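Local coordinates for glycosyl hydrolase family 62 protein (Coprinopsis cinerea, PDB 5B6T), which hydrolyses alpha-L-arabinofuranosidic linkages, probably releasing arabinose side groups from the hemicellulose arabinoxylan, at residues H212-R224 against A258-R270. Numbering follows the deposited sequence.
With CA (calcium ion), chain D.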
loop_
_atom_site.group_PDB
_atom_site.type_symbol
_atom_site.label_atom_id
_atom_site.label_comp_id
_atom_site.label_asym_id
_atom_site.label_seq_id
_atom_site.Cartn_x
_atom_site.Cartn_y
_atom_site.Cartn_z
ATOM N N HIS A 212 4.792 6.947 -4.404
ATOM C CA HIS A 212 3.867 7.750 -3.600
ATOM C C HIS A 212 2.757 8.234 -4.533
ATOM O O HIS A 212 3.034 8.627 -5.662
ATOM C CB HIS A 212 4.626 8.954 -2.987
ATOM C CG HIS A 212 4.008 9.546 -1.778
ATOM N ND1 HIS A 212 2.827 10.263 -1.789
ATOM C CD2 HIS A 212 4.445 9.571 -0.496
ATOM C CE1 HIS A 212 2.550 10.663 -0.559
ATOM N NE2 HIS A 212 3.528 10.284 0.234
ATOM N N GLU A 213 1.519 8.179 -4.046
ATOM C CA GLU A 213 0.354 8.626 -4.807
ATOM C C GLU A 213 0.234 10.151 -4.838
ATOM O O GLU A 213 0.587 10.836 -3.856
ATOM C CB GLU A 213 -0.935 8.034 -4.239
ATOM C CG GLU A 213 -2.106 8.127 -5.191
ATOM C CD GLU A 213 -3.359 7.408 -4.711
ATOM O OE1 GLU A 213 -3.258 6.470 -3.877
ATOM O OE2 GLU A 213 -4.454 7.768 -5.237
ATOM N N ALA A 214 -0.249 10.646 -5.974
ATOM C CA ALA A 214 -0.463 12.059 -6.221
ATOM C C ALA A 214 -1.808 12.214 -6.918
ATOM O O ALA A 214 -2.368 11.269 -7.452
ATOM C CB ALA A 214 0.642 12.597 -7.124
ATOM N N ILE A 215 -2.330 13.434 -6.879
ATOM C CA ILE A 215 -3.534 13.817 -7.580
ATOM C C ILE A 215 -3.081 14.796 -8.655
ATOM O O ILE A 215 -2.609 15.897 -8.336
ATOM C CB ILE A 215 -4.539 14.506 -6.637
ATOM C CG1 ILE A 215 -4.877 13.615 -5.431
ATOM C CG2 ILE A 215 -5.788 14.942 -7.378
ATOM C CD1 ILE A 215 -5.704 14.317 -4.387
ATOM N N GLY A 216 -3.196 14.396 -9.914
ATOM C CA GLY A 216 -2.616 15.141 -11.024
ATOM C C GLY A 216 -3.415 16.357 -11.458
ATOM O O GLY A 216 -4.504 16.667 -10.893
ATOM N N SER A 217 -2.864 17.030 -12.474
ATOM C CA SER A 217 -3.469 18.251 -13.021
ATOM C C SER A 217 -4.857 18.013 -13.617
ATOM O O SER A 217 -5.652 18.946 -13.719
ATOM C CB SER A 217 -2.553 18.863 -14.084
ATOM O OG SER A 217 -2.337 17.964 -15.156
ATOM N N ASP A 218 -5.135 16.768 -14.007
ATOM C CA ASP A 218 -6.474 16.361 -14.479
ATOM C C ASP A 218 -7.398 15.847 -13.368
ATOM O O ASP A 218 -8.474 15.343 -13.639
ATOM C CB ASP A 218 -6.353 15.289 -15.554
ATOM C CG ASP A 218 -5.516 14.094 -15.092
ATOM O OD1 ASP A 218 -5.098 14.077 -13.908
ATOM O OD2 ASP A 218 -5.282 13.209 -15.922
ATOM N N GLY A 219 -6.977 15.966 -12.108
ATOM C CA GLY A 219 -7.740 15.430 -10.995
ATOM C C GLY A 219 -7.631 13.923 -10.768
ATOM O O GLY A 219 -8.264 13.393 -9.847
ATOM N N ARG A 220 -6.830 13.231 -11.566
ATOM C CA ARG A 220 -6.759 11.771 -11.489
ATOM C C ARG A 220 -5.565 11.288 -10.664
ATOM O O ARG A 220 -4.508 11.903 -10.635
ATOM C CB ARG A 220 -6.693 11.177 -12.901
ATOM C CG ARG A 220 -7.902 11.482 -13.782
ATOM C CD ARG A 220 -9.129 10.778 -13.278
ATOM N NE ARG A 220 -10.328 11.107 -14.058
ATOM C CZ ARG A 220 -11.543 10.673 -13.756
ATOM N NH1 ARG A 220 -11.750 9.851 -12.723
ATOM N NH2 ARG A 220 -12.564 11.045 -14.509
ATOM N N ARG A 221 -5.748 10.148 -10.025
ATOM C CA ARG A 221 -4.693 9.563 -9.204
ATOM C C ARG A 221 -3.605 8.965 -10.093
ATOM O O ARG A 221 -3.858 8.402 -11.175
ATOM C CB ARG A 221 -5.251 8.484 -8.273
ATOM C CG ARG A 221 -6.386 8.946 -7.365
ATOM C CD ARG A 221 -6.018 10.226 -6.641
ATOM N NE ARG A 221 -7.006 10.634 -5.652
ATOM C CZ ARG A 221 -6.936 10.402 -4.346
ATOM N NH1 ARG A 221 -5.946 9.689 -3.802
ATOM N NH2 ARG A 221 -7.904 10.900 -3.552
ATOM N N TRP A 222 -2.388 9.077 -9.584
ATOM C CA TRP A 222 -1.212 8.530 -10.246
ATOM C C TRP A 222 -0.085 8.345 -9.251
ATOM O O TRP A 222 -0.182 8.824 -8.124
ATOM C CB TRP A 222 -0.766 9.419 -11.415
ATOM C CG TRP A 222 -0.252 10.805 -11.052
ATOM C CD1 TRP A 222 -0.951 11.815 -10.475
ATOM C CD2 TRP A 222 1.073 11.300 -11.273
ATOM N NE1 TRP A 222 -0.141 12.921 -10.339
ATOM C CE2 TRP A 222 1.109 12.627 -10.794
ATOM C CE3 TRP A 222 2.233 10.755 -11.840
ATOM C CZ2 TRP A 222 2.253 13.411 -10.868
ATOM C CZ3 TRP A 222 3.360 11.516 -11.904
ATOM C CH2 TRP A 222 3.370 12.844 -11.434
ATOM N N PHE A 223 0.983 7.670 -9.675
ATOM C CA PHE A 223 2.158 7.421 -8.847
ATOM C C PHE A 223 3.428 8.048 -9.349
ATOM O O PHE A 223 3.737 7.973 -10.540
ATOM C CB PHE A 223 2.409 5.899 -8.639
ATOM C CG PHE A 223 1.470 5.322 -7.640
ATOM C CD1 PHE A 223 0.197 4.871 -8.039
ATOM C CD2 PHE A 223 1.789 5.352 -6.306
ATOM C CE1 PHE A 223 -0.686 4.392 -7.099
ATOM C CE2 PHE A 223 0.887 4.895 -5.362
ATOM C CZ PHE A 223 -0.354 4.442 -5.760
ATOM N N ARG A 224 4.163 8.627 -8.397
ATOM C CA ARG A 224 5.517 9.119 -8.602
ATOM C C ARG A 224 6.499 8.173 -7.975
ATOM O O ARG A 224 6.145 7.422 -7.074
ATOM C CB ARG A 224 5.656 10.519 -8.000
ATOM C CG ARG A 224 4.690 11.529 -8.624
ATOM C CD ARG A 224 4.719 12.887 -7.959
ATOM N NE ARG A 224 5.976 13.599 -8.173
ATOM C CZ ARG A 224 6.502 14.491 -7.324
ATOM N NH1 ARG A 224 5.869 14.810 -6.190
ATOM N NH2 ARG A 224 7.659 15.072 -7.607
ATOM N N ALA A 258 -10.230 0.491 -21.551
ATOM C CA ALA A 258 -9.729 1.261 -20.410
ATOM C C ALA A 258 -10.850 1.458 -19.373
ATOM O O ALA A 258 -11.761 2.246 -19.605
ATOM C CB ALA A 258 -9.193 2.598 -20.867
ATOM N N TRP A 259 -10.783 0.791 -18.222
ATOM C CA TRP A 259 -11.874 0.840 -17.244
ATOM C C TRP A 259 -11.666 1.873 -16.140
ATOM O O TRP A 259 -12.572 2.176 -15.348
ATOM C CB TRP A 259 -12.098 -0.554 -16.682
ATOM C CG TRP A 259 -10.963 -1.071 -15.849
ATOM C CD1 TRP A 259 -9.891 -1.761 -16.288
ATOM C CD2 TRP A 259 -10.836 -0.980 -14.416
ATOM N NE1 TRP A 259 -9.063 -2.082 -15.229
ATOM C CE2 TRP A 259 -9.633 -1.631 -14.064
ATOM C CE3 TRP A 259 -11.619 -0.409 -13.402
ATOM C CZ2 TRP A 259 -9.190 -1.734 -12.737
ATOM C CZ3 TRP A 259 -11.188 -0.546 -12.074
ATOM C CH2 TRP A 259 -9.981 -1.186 -11.766
ATOM N N THR A 260 -10.461 2.422 -16.079
ATOM C CA THR A 260 -10.125 3.414 -15.079
ATOM C C THR A 260 -9.175 4.427 -15.696
ATOM O O THR A 260 -8.337 4.069 -16.525
ATOM C CB THR A 260 -9.488 2.740 -13.834
ATOM O OG1 THR A 260 -9.200 3.742 -12.850
ATOM C CG2 THR A 260 -8.214 1.973 -14.192
ATOM N N ARG A 261 -9.301 5.685 -15.269
ATOM C CA ARG A 261 -8.323 6.743 -15.535
ATOM C C ARG A 261 -7.452 7.063 -14.326
ATOM O O ARG A 261 -6.564 7.902 -14.425
ATOM C CB ARG A 261 -9.040 8.030 -15.969
ATOM C CG ARG A 261 -9.768 7.900 -17.303
ATOM C CD ARG A 261 -10.292 9.269 -17.742
ATOM N NE ARG A 261 -11.495 9.105 -18.555
ATOM C CZ ARG A 261 -12.487 9.995 -18.661
ATOM N NH1 ARG A 261 -12.444 11.164 -18.025
ATOM N NH2 ARG A 261 -13.539 9.702 -19.413
ATOM N N ASP A 262 -7.764 6.420 -13.197
ATOM C CA ASP A 262 -7.055 6.594 -11.944
ATOM C C ASP A 262 -6.227 5.364 -11.666
ATOM O O ASP A 262 -6.739 4.231 -11.781
ATOM C CB ASP A 262 -8.049 6.771 -10.800
ATOM C CG ASP A 262 -8.822 8.062 -10.889
ATOM O OD1 ASP A 262 -8.331 9.080 -10.351
ATOM O OD2 ASP A 262 -9.944 8.063 -11.491
ATOM N N ILE A 263 -4.954 5.594 -11.300
ATOM C CA ILE A 263 -4.081 4.528 -10.821
ATOM C C ILE A 263 -3.761 4.901 -9.389
ATOM O O ILE A 263 -3.028 5.860 -9.137
ATOM C CB ILE A 263 -2.771 4.367 -11.646
ATOM C CG1 ILE A 263 -3.064 4.286 -13.135
ATOM C CG2 ILE A 263 -2.022 3.150 -11.151
ATOM C CD1 ILE A 263 -3.927 3.121 -13.600
ATOM N N SER A 264 -4.387 4.185 -8.459
ATOM C CA SER A 264 -4.385 4.584 -7.060
ATOM C C SER A 264 -3.935 3.433 -6.124
ATOM O O SER A 264 -3.774 2.285 -6.569
ATOM C CB SER A 264 -5.778 5.175 -6.753
ATOM O OG SER A 264 -5.969 5.591 -5.414
ATOM N N HIS A 265 -3.723 3.804 -4.851
ATOM C CA HIS A 265 -3.209 2.989 -3.747
ATOM C C HIS A 265 -3.022 1.524 -4.030
ATOM O O HIS A 265 -3.983 0.780 -4.084
ATOM C CB HIS A 265 -4.104 3.168 -2.523
ATOM C CG HIS A 265 -3.450 2.731 -1.260
ATOM N ND1 HIS A 265 -3.577 3.408 -0.064
ATOM C CD2 HIS A 265 -2.598 1.707 -1.026
ATOM C CE1 HIS A 265 -2.852 2.798 0.854
ATOM N NE2 HIS A 265 -2.256 1.757 0.302
ATOM N N GLY A 266 -1.769 1.136 -4.249
ATOM C CA GLY A 266 -1.434 -0.224 -4.604
ATOM C C GLY A 266 -0.186 -0.773 -3.931
ATOM O O GLY A 266 0.327 -0.224 -2.939
ATOM N N GLU A 267 0.308 -1.894 -4.477
ATOM C CA GLU A 267 1.530 -2.560 -4.000
ATOM C C GLU A 267 2.138 -3.342 -5.132
ATOM O O GLU A 267 1.398 -3.940 -5.954
ATOM C CB GLU A 267 1.265 -3.522 -2.828
ATOM C CG GLU A 267 1.662 -2.955 -1.451
ATOM C CD GLU A 267 1.591 -3.948 -0.323
ATOM O OE1 GLU A 267 1.892 -5.135 -0.561
ATOM O OE2 GLU A 267 1.207 -3.548 0.811
ATOM N N LEU A 268 3.476 -3.383 -5.147
ATOM C CA LEU A 268 4.199 -4.209 -6.101
ATOM C C LEU A 268 4.239 -5.661 -5.624
ATOM O O LEU A 268 4.295 -5.956 -4.417
ATOM C CB LEU A 268 5.651 -3.739 -6.310
ATOM C CG LEU A 268 5.895 -2.491 -7.182
ATOM C CD1 LEU A 268 7.361 -2.058 -7.066
ATOM C CD2 LEU A 268 5.563 -2.760 -8.649
ATOM N N ILE A 269 4.226 -6.577 -6.570
ATOM C CA ILE A 269 4.504 -7.972 -6.234
ATOM C C ILE A 269 5.973 -8.080 -5.809
ATOM O O ILE A 269 6.885 -7.594 -6.517
ATOM C CB ILE A 269 4.195 -8.915 -7.413
ATOM C CG1 ILE A 269 2.708 -8.912 -7.826
ATOM C CG2 ILE A 269 4.644 -10.321 -7.104
ATOM C CD1 ILE A 269 1.680 -8.822 -6.745
ATOM N N ARG A 270 6.215 -8.677 -4.642
ATOM C CA ARG A 270 7.541 -8.709 -4.039
ATOM C C ARG A 270 8.345 -9.935 -4.451
ATOM O O ARG A 270 7.797 -10.880 -4.967
ATOM C CB ARG A 270 7.398 -8.690 -2.512
ATOM C CG ARG A 270 6.475 -7.608 -1.973
ATOM C CD ARG A 270 6.403 -7.675 -0.463
ATOM N NE ARG A 270 5.225 -6.969 -0.010
ATOM C CZ ARG A 270 4.664 -7.153 1.171
ATOM N NH1 ARG A 270 5.235 -7.925 2.073
ATOM N NH2 ARG A 270 3.528 -6.538 1.440
HETATM CA CA CA D . -0.858 0.375 1.174
HETATM O O HOH W 1 -10.329 10.715 -9.456
HETATM O O HOH W 2 -10.098 12.475 -16.610
HETATM O O HOH W 3 -3.983 8.565 -13.962
HETATM O O HOH W 4 0.687 1.403 0.105
HETATM O O HOH W 5 0.364 -1.090 2.009
HETATM O O HOH W 6 -0.546 1.562 2.830
HETATM O O HOH W 7 -1.011 -0.790 -0.556
HETATM O O HOH W 8 -2.519 -0.675 2.100
#
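Two neighbouring blades of the five-bladed beta-propeller of this GH62 catalytic domain meet where the hairpin of strands 207-215 and 221-228 packs on residues 261-266, the run leading into strand 266-268 and to H265, a ligand of the central calcium ion. E213 grips the corner before that histidine. Extended, with CG anti to the backbone N (chi1 -163°), it carries its carboxylate to S264 and H265: E213 OE2 accepts from S264 OG at 2.7 Å, and E213 OE1 accepts from H265 N at 2.9 Å, met from above the carboxylate plane. R221 NH1 reaches E213 OE2 at 2.8 Å from the face of its plane opposite S264 OG, and also forms a salt bridge with E195. Further out, D262 divides its carboxylate between the backbone N of R221 and the guanidinium of R220. D262 OD1 takes a nearly straight bond from R221 N (2.8 Å), while the syn lone pair of D262 OD2 receives R220 NH1, also at 2.8 Å, in a salt bridge whose two planes stand 67° apart. Backbone joins backbone in the bond from I263 N to R221 O, 3.0 Å long. The F223 ring turns its edge to the S264-H265 peptide, CZ of F223 lying 3.5 Å from H265 N, and E213 CG lies over one ring face, toward its rim. R261 CB covers a face of the R220 guanidinium, and a water accepts from both R220 NE and R261 NH1, bridging the two like charges. H265 NE2 binds the calcium ion, whose other five ligands are waters. E213, itself held by R221 NH1, is thus a second-shell residue whose buried carboxylate probably helps to fix the backbone bearing the metal-binding imidazole.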